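Local coordinates for acyl-coa oxidase (Arabidopsis thaliana, PDB 1W07), which oxidises long- and medium-chain acyl-CoAs to 2-trans-enoyl-CoAs with bound FAD, passing the electrons to oxygen to give hydrogen peroxide in peroxisomal beta-oxidation, at residues G112-Q118 and D252-R257; C301-Y306 and L614-R620; F487-R493 and D570-N575. The protein carries 1 engineered substitution. One frame throughout, in Å; residues are numbered along the deposited sequence.

Contact 1 (G112-Q118 and D252-R257); sequences GQGTEEQ and DQMLMR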
loop_
_atom_site.group_PDB
_atom_site.type_symbol
_atom_site.label_atom_id
_atom_site.label_comp_id
_atom_site.label_asym_id
_atom_site.label_seq_id
_atom_site.Cartn_x
_atom_site.Cartn_y
_atom_site.Cartn_z
ATOM N N GLY B 112 -32.373 9.845 12.243
ATOM C CA GLY B 112 -32.454 8.760 13.199
ATOM C C GLY B 112 -32.373 9.142 14.664
ATOM O O GLY B 112 -32.774 8.362 15.525
ATOM N N GLN B 113 -31.867 10.334 14.955
ATOM C CA GLN B 113 -31.709 10.772 16.337
ATOM C C GLN B 113 -32.556 11.990 16.685
ATOM O O GLN B 113 -32.724 12.332 17.857
ATOM C CB GLN B 113 -30.231 11.072 16.605
ATOM C CG GLN B 113 -29.355 9.824 16.672
ATOM C CD GLN B 113 -27.896 10.119 16.368
ATOM O OE1 GLN B 113 -27.329 11.090 16.869
ATOM N NE2 GLN B 113 -27.281 9.276 15.547
ATOM N N GLY B 114 -33.097 12.645 15.668
ATOM C CA GLY B 114 -33.916 13.814 15.927
ATOM C C GLY B 114 -35.377 13.474 16.160
ATOM O O GLY B 114 -35.871 12.430 15.720
ATOM N N THR B 115 -36.071 14.359 16.862
ATOM C CA THR B 115 -37.487 14.169 17.130
ATOM C C THR B 115 -38.278 14.553 15.883
ATOM O O THR B 115 -37.754 15.224 14.992
ATOM C CB THR B 115 -37.944 15.046 18.306
ATOM O OG1 THR B 115 -37.108 14.793 19.445
ATOM C CG2 THR B 115 -39.376 14.723 18.673
ATOM N N GLU B 116 -39.537 14.126 15.821
ATOM C CA GLU B 116 -40.386 14.438 14.676
ATOM C C GLU B 116 -40.407 15.940 14.431
ATOM O O GLU B 116 -40.376 16.388 13.288
ATOM C CB GLU B 116 -41.807 13.916 14.910
ATOM N N GLU B 117 -40.443 16.716 15.509
ATOM C CA GLU B 117 -40.472 18.172 15.405
ATOM C C GLU B 117 -39.109 18.728 15.012
ATOM O O GLU B 117 -39.013 19.771 14.360
ATOM C CB GLU B 117 -40.929 18.787 16.729
ATOM N N GLN B 118 -38.052 18.026 15.412
ATOM C CA GLN B 118 -36.692 18.445 15.089
ATOM C C GLN B 118 -36.374 18.132 13.632
ATOM O O GLN B 118 -35.746 18.924 12.945
ATOM C CB GLN B 118 -35.684 17.733 15.998
ATOM C CG GLN B 118 -35.781 18.129 17.453
ATOM C CD GLN B 118 -34.784 17.384 18.315
ATOM O OE1 GLN B 118 -34.734 16.153 18.305
ATOM N NE2 GLN B 118 -33.987 18.128 19.070
ATOM N N ASP B 252 -33.321 22.740 23.035
ATOM C CA ASP B 252 -34.027 21.969 22.026
ATOM C C ASP B 252 -33.151 21.582 20.837
ATOM O O ASP B 252 -33.620 20.917 19.913
ATOM C CB ASP B 252 -35.258 22.747 21.550
ATOM C CG ASP B 252 -34.900 23.906 20.655
ATOM O OD1 ASP B 252 -33.914 24.619 20.954
ATOM O OD2 ASP B 252 -35.613 24.120 19.657
ATOM N N GLN B 253 -31.885 21.992 20.851
ATOM C CA GLN B 253 -30.986 21.642 19.758
ATOM C C GLN B 253 -30.281 20.309 20.030
ATOM O O GLN B 253 -29.407 19.869 19.276
ATOM C CB GLN B 253 -29.979 22.765 19.496
ATOM C CG GLN B 253 -30.386 23.658 18.319
ATOM C CD GLN B 253 -29.440 24.822 18.078
ATOM O OE1 GLN B 253 -28.228 24.644 17.985
ATOM N NE2 GLN B 253 -29.995 26.022 17.978
ATOM N N MET B 254 -30.691 19.663 21.115
ATOM C CA MET B 254 -30.155 18.361 21.474
ATOM C C MET B 254 -31.058 17.334 20.807
ATOM O O MET B 254 -32.269 17.355 21.018
ATOM C CB MET B 254 -30.207 18.141 22.986
ATOM C CG MET B 254 -29.796 16.730 23.411
ATOM S SD MET B 254 -30.298 16.274 25.099
ATOM C CE MET B 254 -30.650 14.563 24.903
ATOM N N LEU B 255 -30.481 16.449 19.999
ATOM C CA LEU B 255 -31.277 15.423 19.331
ATOM C C LEU B 255 -31.946 14.610 20.432
ATOM O O LEU B 255 -31.279 13.905 21.185
ATOM C CB LEU B 255 -30.379 14.536 18.461
ATOM C CG LEU B 255 -29.626 15.265 17.338
ATOM C CD1 LEU B 255 -28.717 14.304 16.584
ATOM C CD2 LEU B 255 -30.630 15.901 16.390
ATOM N N MET B 256 -33.267 14.715 20.533
ATOM C CA MET B 256 -33.995 14.009 21.577
ATOM C C MET B 256 -35.047 13.011 21.101
ATOM O O MET B 256 -36.217 13.133 21.443
ATOM C CB MET B 256 -34.638 15.024 22.534
ATOM C CG MET B 256 -33.635 15.949 23.228
ATOM S SD MET B 256 -34.295 16.820 24.674
ATOM C CE MET B 256 -33.837 18.493 24.348
ATOM N N ARG B 257 -34.630 12.026 20.312
ATOM C CA ARG B 257 -35.562 11.013 19.836
ATOM C C ARG B 257 -35.586 9.849 20.815
ATOM O O ARG B 257 -36.637 9.252 21.063
ATOM C CB ARG B 257 -35.151 10.473 18.472
ATOM C CG ARG B 257 -36.085 9.386 17.968
ATOM C CD ARG B 257 -35.479 8.613 16.805
ATOM N NE ARG B 257 -36.345 7.515 16.380
ATOM C CZ ARG B 257 -35.997 6.566 15.512
ATOM N NH1 ARG B 257 -34.790 6.566 14.956
ATOM N NH2 ARG B 257 -36.855 5.601 15.209
#
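Gln118 turns the edge of its carboxamide to the backbone of 252-257 and uses both ends of it, an example of how one side-chain amide can secure an irregular segment. Gln118 NE2 donates to Met254 O at 2.7 Å and to Asp252 O at 2.9 Å. Both oxygens lie close to the amide plane of Gln118, although the nitrogen stands above the plane of each carbonyl. At the other end, Gln118 OE1 takes Met256 N at 3.0 Å and, from its own segment, Thr115 N at 2.7 Å, each in plane and on a lone pair. Four bonds therefore fix the rotation of this buried amide. Thr115 OG1, 2.7 Å from Met256 O, stands within reach of both that oxygen and Gln118 OE1. Arg257 reaches toward the end of helix 98-113: its CG is anti to the backbone N (chi1 178°) and the chain stays extended to NE, carrying NH1 to Gly112 O at 2.8 Å in a nearly straight bond (171°) within the guanidinium plane. Between these two grips Leu255 CD1 packs on Gln113 CB at 3.6 Å, while Gln113 OE1 bonds to Tyr189. The contact thus ties the junction of helices 98-113 and 116-128, in the N-terminal helical region, to the beta domain of the acyl-CoA dehydrogenase fold, where Leu255 rests on Val187 of strand 185-194 and Ile205 of strand 197-207.

Contact 2 (C301-Y306 and L614-R620); sequences CIATRY and LNSVLGR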
loop_
_atom_site.group_PDB
_atom_site.type_symbol
_atom_site.label_atom_id
_atom_site.label_comp_id
_atom_site.label_asym_id
_atom_site.label_seq_id
_atom_site.Cartn_x
_atom_site.Cartn_y
_atom_site.Cartn_z
ATOM N N CYS B 301 -9.893 -3.345 -13.267
ATOM C CA CYS B 301 -10.166 -3.028 -14.667
ATOM C C CYS B 301 -8.890 -2.447 -15.283
ATOM O O CYS B 301 -8.486 -2.828 -16.378
ATOM C CB CYS B 301 -11.300 -2.006 -14.745
ATOM S SG CYS B 301 -11.752 -1.433 -16.412
ATOM N N ILE B 302 -8.236 -1.543 -14.556
ATOM C CA ILE B 302 -7.018 -0.908 -15.046
ATOM C C ILE B 302 -5.889 -1.915 -15.218
ATOM O O ILE B 302 -5.260 -1.987 -16.277
ATOM C CB ILE B 302 -6.574 0.237 -14.094
ATOM C CG1 ILE B 302 -7.664 1.327 -14.068
ATOM C CG2 ILE B 302 -5.250 0.824 -14.566
ATOM C CD1 ILE B 302 -7.477 2.418 -12.984
ATOM N N ALA B 303 -5.628 -2.693 -14.178
ATOM C CA ALA B 303 -4.550 -3.663 -14.240
ATOM C C ALA B 303 -4.829 -4.749 -15.265
ATOM O O ALA B 303 -3.902 -5.187 -15.963
ATOM C CB ALA B 303 -4.297 -4.276 -12.844
ATOM N N THR B 304 -6.089 -5.173 -15.401
ATOM C CA THR B 304 -6.426 -6.214 -16.380
ATOM C C THR B 304 -6.190 -5.723 -17.810
ATOM O O THR B 304 -5.552 -6.409 -18.607
ATOM C CB THR B 304 -7.910 -6.715 -16.216
ATOM O OG1 THR B 304 -8.081 -7.292 -14.917
ATOM C CG2 THR B 304 -8.232 -7.784 -17.249
ATOM N N ARG B 305 -6.683 -4.534 -18.145
ATOM C CA ARG B 305 -6.478 -4.026 -19.496
ATOM C C ARG B 305 -4.997 -3.790 -19.763
ATOM O O ARG B 305 -4.470 -4.216 -20.794
ATOM C CB ARG B 305 -7.283 -2.737 -19.707
ATOM C CG ARG B 305 -8.795 -2.953 -19.716
ATOM C CD ARG B 305 -9.538 -1.639 -19.876
ATOM N NE ARG B 305 -10.973 -1.844 -20.053
ATOM C CZ ARG B 305 -11.888 -0.895 -19.925
ATOM N NH1 ARG B 305 -13.168 -1.185 -20.106
ATOM N NH2 ARG B 305 -11.527 0.338 -19.608
ATOM N N TYR B 306 -4.305 -3.120 -18.842
ATOM C CA TYR B 306 -2.885 -2.902 -19.069
ATOM C C TYR B 306 -2.107 -4.218 -19.180
ATOM O O TYR B 306 -1.124 -4.294 -19.916
ATOM C CB TYR B 306 -2.282 -2.057 -17.959
ATOM C CG TYR B 306 -0.830 -1.735 -18.211
ATOM C CD1 TYR B 306 -0.457 -0.877 -19.250
ATOM C CD2 TYR B 306 0.178 -2.295 -17.426
ATOM C CE1 TYR B 306 0.882 -0.585 -19.492
ATOM C CE2 TYR B 306 1.518 -2.011 -17.665
ATOM C CZ TYR B 306 1.863 -1.158 -18.693
ATOM O OH TYR B 306 3.191 -0.878 -18.922
ATOM N N LEU B 614 -12.613 6.247 -14.953
ATOM C CA LEU B 614 -11.411 5.481 -14.651
ATOM C C LEU B 614 -10.208 6.388 -14.517
ATOM O O LEU B 614 -9.310 6.112 -13.717
ATOM C CB LEU B 614 -11.135 4.433 -15.735
ATOM C CG LEU B 614 -11.795 3.051 -15.610
ATOM C CD1 LEU B 614 -11.305 2.139 -16.733
ATOM C CD2 LEU B 614 -11.457 2.445 -14.258
ATOM N N ASN B 615 -10.182 7.448 -15.327
ATOM C CA ASN B 615 -9.094 8.431 -15.304
ATOM C C ASN B 615 -7.740 7.731 -15.310
ATOM O O ASN B 615 -6.879 8.028 -14.485
ATOM C CB ASN B 615 -9.231 9.288 -14.047
ATOM C CG ASN B 615 -8.403 10.549 -14.107
ATOM O OD1 ASN B 615 -8.396 11.248 -15.119
ATOM N ND2 ASN B 615 -7.726 10.866 -13.012
ATOM N N SER B 616 -7.568 6.815 -16.260
ATOM C CA SER B 616 -6.361 6.010 -16.360
ATOM C C SER B 616 -5.871 5.821 -17.773
ATOM O O SER B 616 -6.609 5.362 -18.643
ATOM C CB SER B 616 -6.619 4.627 -15.771
ATOM O OG SER B 616 -5.524 3.760 -16.016
ATOM N N VAL B 617 -4.607 6.147 -17.985
ATOM C CA VAL B 617 -4.010 5.999 -19.294
ATOM C C VAL B 617 -3.704 4.519 -19.540
ATOM O O VAL B 617 -3.861 4.021 -20.649
ATOM C CB VAL B 617 -2.694 6.821 -19.397
ATOM C CG1 VAL B 617 -1.997 6.495 -20.709
ATOM C CG2 VAL B 617 -2.999 8.336 -19.291
ATOM N N LEU B 618 -3.283 3.809 -18.499
ATOM C CA LEU B 618 -2.949 2.399 -18.657
ATOM C C LEU B 618 -4.203 1.560 -18.852
ATOM O O LEU B 618 -4.169 0.516 -19.513
ATOM C CB LEU B 618 -2.189 1.888 -17.428
ATOM C CG LEU B 618 -0.959 2.674 -16.951
ATOM C CD1 LEU B 618 -0.280 1.850 -15.879
ATOM C CD2 LEU B 618 0.015 2.974 -18.105
ATOM N N GLY B 619 -5.311 2.044 -18.289
ATOM C CA GLY B 619 -6.558 1.317 -18.361
ATOM C C GLY B 619 -7.580 1.776 -19.377
ATOM O O GLY B 619 -8.748 1.402 -19.289
ATOM N N ARG B 620 -7.148 2.584 -20.338
ATOM C CA ARG B 620 -8.040 3.091 -21.364
ATOM C C ARG B 620 -8.772 1.945 -22.033
ATOM O O ARG B 620 -8.196 0.893 -22.303
ATOM C CB ARG B 620 -7.266 3.851 -22.448
ATOM C CG ARG B 620 -6.712 5.205 -22.065
ATOM C CD ARG B 620 -5.928 5.758 -23.266
ATOM N NE ARG B 620 -6.782 5.899 -24.439
ATOM C CZ ARG B 620 -7.557 6.956 -24.676
ATOM N NH1 ARG B 620 -7.576 7.976 -23.826
ATOM N NH2 ARG B 620 -8.347 6.979 -25.745
#
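Two flat groups of helix 278-309, the Arg305 guanidinium and the Tyr306 ring, meet the turn 617-620 in different ways. Arg305 presents its edge: NH2 donates to Gly619 O at 3.0 Å, in the guanidinium plane and nearly along the C=O axis. One face of the same group is covered by Cys301 SG, 3.5 Å above the plane, and Leu614 CD1 comes in obliquely. Tyr306, in contrast, offers a face. With CG anti to the backbone N (chi1 -176°), its ring turns a face to Leu618, whose CD1 lies 4.3 Å from the ring centroid and only 8° off the normal, a CH-pi contact. Between the two groups Ile302 fits against the turn. Its CA is 4.0 Å from Gly619 CA, a closeness that depends on the glycine, since a CB there would collide with Ile302 CG1. The turn, type I from Val617 to Arg620, is held from within by an ST motif in which Ser616 OG accepts from Gly619 N at 2.9 Å, and the same hydroxyl bonds to Ser408 O. Beyond NH2, Arg305 forms a salt bridge through NH1 with Asp605, so a leucine in its place would probably leave Gly619 O without this donor and the Asp605 carboxylate without this counter-charge. The loop between helices 611-614 and 625-635, in the C-terminal acyl-CoA oxidase region, is thereby pressed onto helix 278-309 of the C-alpha1 domain, where Tyr306 lies close to the FAD-binding Arg310, with helix 600-605 packing on Cys301, and Leu618 touching Val625 of helix 625-635.

Contact 3 (F487-R493 and D570-N575); sequences FEARALR and DFLSTN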
loop_
_atom_site.group_PDB
_atom_site.type_symbol
_atom_site.label_atom_id
_atom_site.label_comp_id
_atom_site.label_asym_id
_atom_site.label_seq_id
_atom_site.Cartn_x
_atom_site.Cartn_y
_atom_site.Cartn_z
ATOM N N PHE B 487 -14.657 -24.499 4.594
ATOM C CA PHE B 487 -14.614 -23.176 5.234
ATOM C C PHE B 487 -15.347 -23.118 6.579
ATOM O O PHE B 487 -14.909 -22.422 7.492
ATOM C CB PHE B 487 -15.182 -22.100 4.303
ATOM C CG PHE B 487 -14.183 -21.565 3.308
ATOM C CD1 PHE B 487 -13.759 -22.342 2.235
ATOM C CD2 PHE B 487 -13.647 -20.291 3.466
ATOM C CE1 PHE B 487 -12.813 -21.859 1.336
ATOM C CE2 PHE B 487 -12.705 -19.795 2.576
ATOM C CZ PHE B 487 -12.284 -20.584 1.507
ATOM N N GLU B 488 -16.462 -23.833 6.700
ATOM C CA GLU B 488 -17.213 -23.837 7.956
ATOM C C GLU B 488 -16.388 -24.536 9.029
ATOM O O GLU B 488 -16.253 -24.038 10.142
ATOM C CB GLU B 488 -18.567 -24.540 7.790
ATOM C CG GLU B 488 -19.515 -23.868 6.806
ATOM C CD GLU B 488 -20.849 -24.581 6.702
ATOM O OE1 GLU B 488 -20.874 -25.813 6.893
ATOM O OE2 GLU B 488 -21.867 -23.921 6.409
ATOM N N ALA B 489 -15.824 -25.686 8.685
ATOM C CA ALA B 489 -14.993 -26.433 9.622
ATOM C C ALA B 489 -13.781 -25.616 10.067
ATOM O O ALA B 489 -13.464 -25.540 11.254
ATOM C CB ALA B 489 -14.526 -27.730 8.982
ATOM N N ARG B 490 -13.101 -25.006 9.108
ATOM C CA ARG B 490 -11.929 -24.197 9.406
ATOM C C ARG B 490 -12.247 -23.044 10.365
ATOM O O ARG B 490 -11.503 -22.790 11.314
ATOM C CB ARG B 490 -11.334 -23.671 8.094
ATOM C CG ARG B 490 -10.277 -22.603 8.261
ATOM C CD ARG B 490 -10.793 -21.268 7.752
ATOM N NE ARG B 490 -9.755 -20.227 7.758
ATOM C CZ ARG B 490 -9.811 -19.136 6.998
ATOM N NH1 ARG B 490 -10.841 -18.953 6.174
ATOM N NH2 ARG B 490 -8.846 -18.235 7.054
ATOM N N ALA B 491 -13.360 -22.360 10.124
ATOM C CA ALA B 491 -13.779 -21.244 10.968
ATOM C C ALA B 491 -14.207 -21.721 12.354
ATOM O O ALA B 491 -13.763 -21.189 13.372
ATOM C CB ALA B 491 -14.924 -20.497 10.310
ATOM N N LEU B 492 -15.078 -22.726 12.386
ATOM C CA LEU B 492 -15.568 -23.279 13.644
ATOM C C LEU B 492 -14.407 -23.811 14.480
ATOM O O LEU B 492 -14.344 -23.580 15.681
ATOM C CB LEU B 492 -16.570 -24.407 13.374
ATOM C CG LEU B 492 -17.121 -25.155 14.600
ATOM C CD1 LEU B 492 -17.801 -24.187 15.550
ATOM C CD2 LEU B 492 -18.111 -26.203 14.135
ATOM N N ARG B 493 -13.503 -24.529 13.825
ATOM C CA ARG B 493 -12.343 -25.096 14.483
ATOM C C ARG B 493 -11.503 -24.016 15.163
ATOM O O ARG B 493 -11.109 -24.157 16.323
ATOM C CB ARG B 493 -11.499 -25.857 13.461
ATOM C CG ARG B 493 -10.117 -26.262 13.941
ATOM C CD ARG B 493 -10.172 -27.313 15.025
ATOM N NE ARG B 493 -9.406 -28.506 14.654
ATOM C CZ ARG B 493 -9.184 -29.527 15.474
ATOM N NH1 ARG B 493 -9.674 -29.498 16.705
ATOM N NH2 ARG B 493 -8.487 -30.576 15.060
ATOM N N ASP B 570 -4.619 -22.857 8.169
ATOM C CA ASP B 570 -5.873 -22.949 8.929
ATOM C C ASP B 570 -6.656 -24.225 8.576
ATOM O O ASP B 570 -7.215 -24.881 9.460
ATOM C CB ASP B 570 -6.783 -21.744 8.647
ATOM C CG ASP B 570 -6.207 -20.421 9.130
ATOM O OD1 ASP B 570 -5.222 -20.411 9.898
ATOM O OD2 ASP B 570 -6.768 -19.376 8.735
ATOM N N PHE B 571 -6.720 -24.561 7.287
ATOM C CA PHE B 571 -7.454 -25.751 6.847
ATOM C C PHE B 571 -6.751 -27.079 7.198
ATOM O O PHE B 571 -7.407 -28.037 7.620
ATOM C CB PHE B 571 -7.710 -25.683 5.335
ATOM C CG PHE B 571 -8.614 -24.550 4.922
ATOM C CD1 PHE B 571 -8.124 -23.253 4.813
ATOM C CD2 PHE B 571 -9.961 -24.778 4.662
ATOM C CE1 PHE B 571 -8.958 -22.194 4.456
ATOM C CE2 PHE B 571 -10.807 -23.727 4.303
ATOM C CZ PHE B 571 -10.302 -22.430 4.201
ATOM N N LEU B 572 -5.431 -27.138 7.026
ATOM C CA LEU B 572 -4.689 -28.357 7.338
ATOM C C LEU B 572 -4.706 -28.699 8.829
ATOM O O LEU B 572 -4.477 -29.848 9.210
ATOM C CB LEU B 572 -3.241 -28.245 6.858
ATOM C CG LEU B 572 -3.020 -28.330 5.348
ATOM C CD1 LEU B 572 -1.530 -28.242 5.039
ATOM C CD2 LEU B 572 -3.613 -29.634 4.817
ATOM N N SER B 573 -4.973 -27.710 9.673
ATOM C CA SER B 573 -5.024 -27.953 11.110
ATOM C C SER B 573 -6.288 -28.705 11.524
ATOM O O SER B 573 -6.328 -29.318 12.590
ATOM C CB SER B 573 -4.961 -26.631 11.873
ATOM O OG SER B 573 -3.702 -26.005 11.709
ATOM N N THR B 574 -7.315 -28.663 10.680
ATOM C CA THR B 574 -8.586 -29.324 10.982
ATOM C C THR B 574 -8.576 -30.826 10.733
ATOM O O THR B 574 -9.448 -31.545 11.227
ATOM C CB THR B 574 -9.753 -28.715 10.155
ATOM O OG1 THR B 574 -9.570 -29.030 8.767
ATOM C CG2 THR B 574 -9.808 -27.200 10.337
ATOM N N ASN B 575 -7.591 -31.297 9.975
ATOM C CA ASN B 575 -7.469 -32.714 9.644
ATOM C C ASN B 575 -8.629 -33.154 8.760
ATOM O O ASN B 575 -8.794 -34.338 8.468
ATOM C CB ASN B 575 -7.415 -33.571 10.914
ATOM C CG ASN B 575 -6.232 -33.223 11.800
ATOM O OD1 ASN B 575 -5.086 -33.198 11.343
ATOM N ND2 ASN B 575 -6.501 -32.956 13.073
HETATM O O HOH W 1 -8.661 -24.353 12.048
#
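Phe571 is driven edge-first into the face of Phe487, and this T-shaped pair opens the tightly packed half of the contact. The ring centroids stand 5.0 Å apart with the planes at 71°, and Phe571 CZ lies over the centre of the Phe487 ring. One face of Phe571 is in turn covered by Arg490, whose CG sits 3.9 Å from the centroid, almost on the ring normal. Farther along, Phe571 CE1 lies over one face of the guanidinium, toward its rim, the two planes 28° apart. The bend at chi2 of Arg490 (-111°) lets the chain follow the aromatic surface and still reach Asp570. There the grip is side-on, with Arg490 NE at 3.3 Å and NH2 at 2.9 Å from Asp570 OD2, approached on its anti side. NH1 bonds to Gln528 of helix 516-538, so the charged end of a largely buried arginine is held from two directions. The contact joins helix 480-503 to helix 568-572 within the helical C-terminal domain of this acyl-CoA oxidase. Toward Arg493 the fit slackens. A water donates to Asp570 O at 3.0 Å and, weakly, to Arg490 O, bridging the two backbones. Thr574 CG2 touches Arg493 CG at 3.7 Å, the two side chains running past each other in opposite directions, while Thr574 OG1 turns back to Phe571 O at 2.6 Å. The Arg493 guanidinium merely passes near Ser573 O and the exposed Asn575, without a hydrogen bond to either; it also touches a crystal neighbour, which may influence its pose. Ser573 also packs on Leu572 of the second subunit.

In the fold
The three contacts illustrate how a large flavoenzyme is closed at separate, distant points. Contacts 1 and 2 have centres about 47 Å apart, on opposite sides of the centre of the chain; contact 3 lies about 48 Å from contact 1 and 38 Å from contact 2, centre to centre. In sequence, contact 1 closes before the others open, whereas contact 3 is nested inside the loop that contact 2 closes. Their relation to flavin differs too: the side chain of Tyr306 in contact 2 comes within about 5 Å of a bound FAD, that of Gln113 in contact 1 stays about 11 Å from one, and contact 3 is remote from the annotated sites.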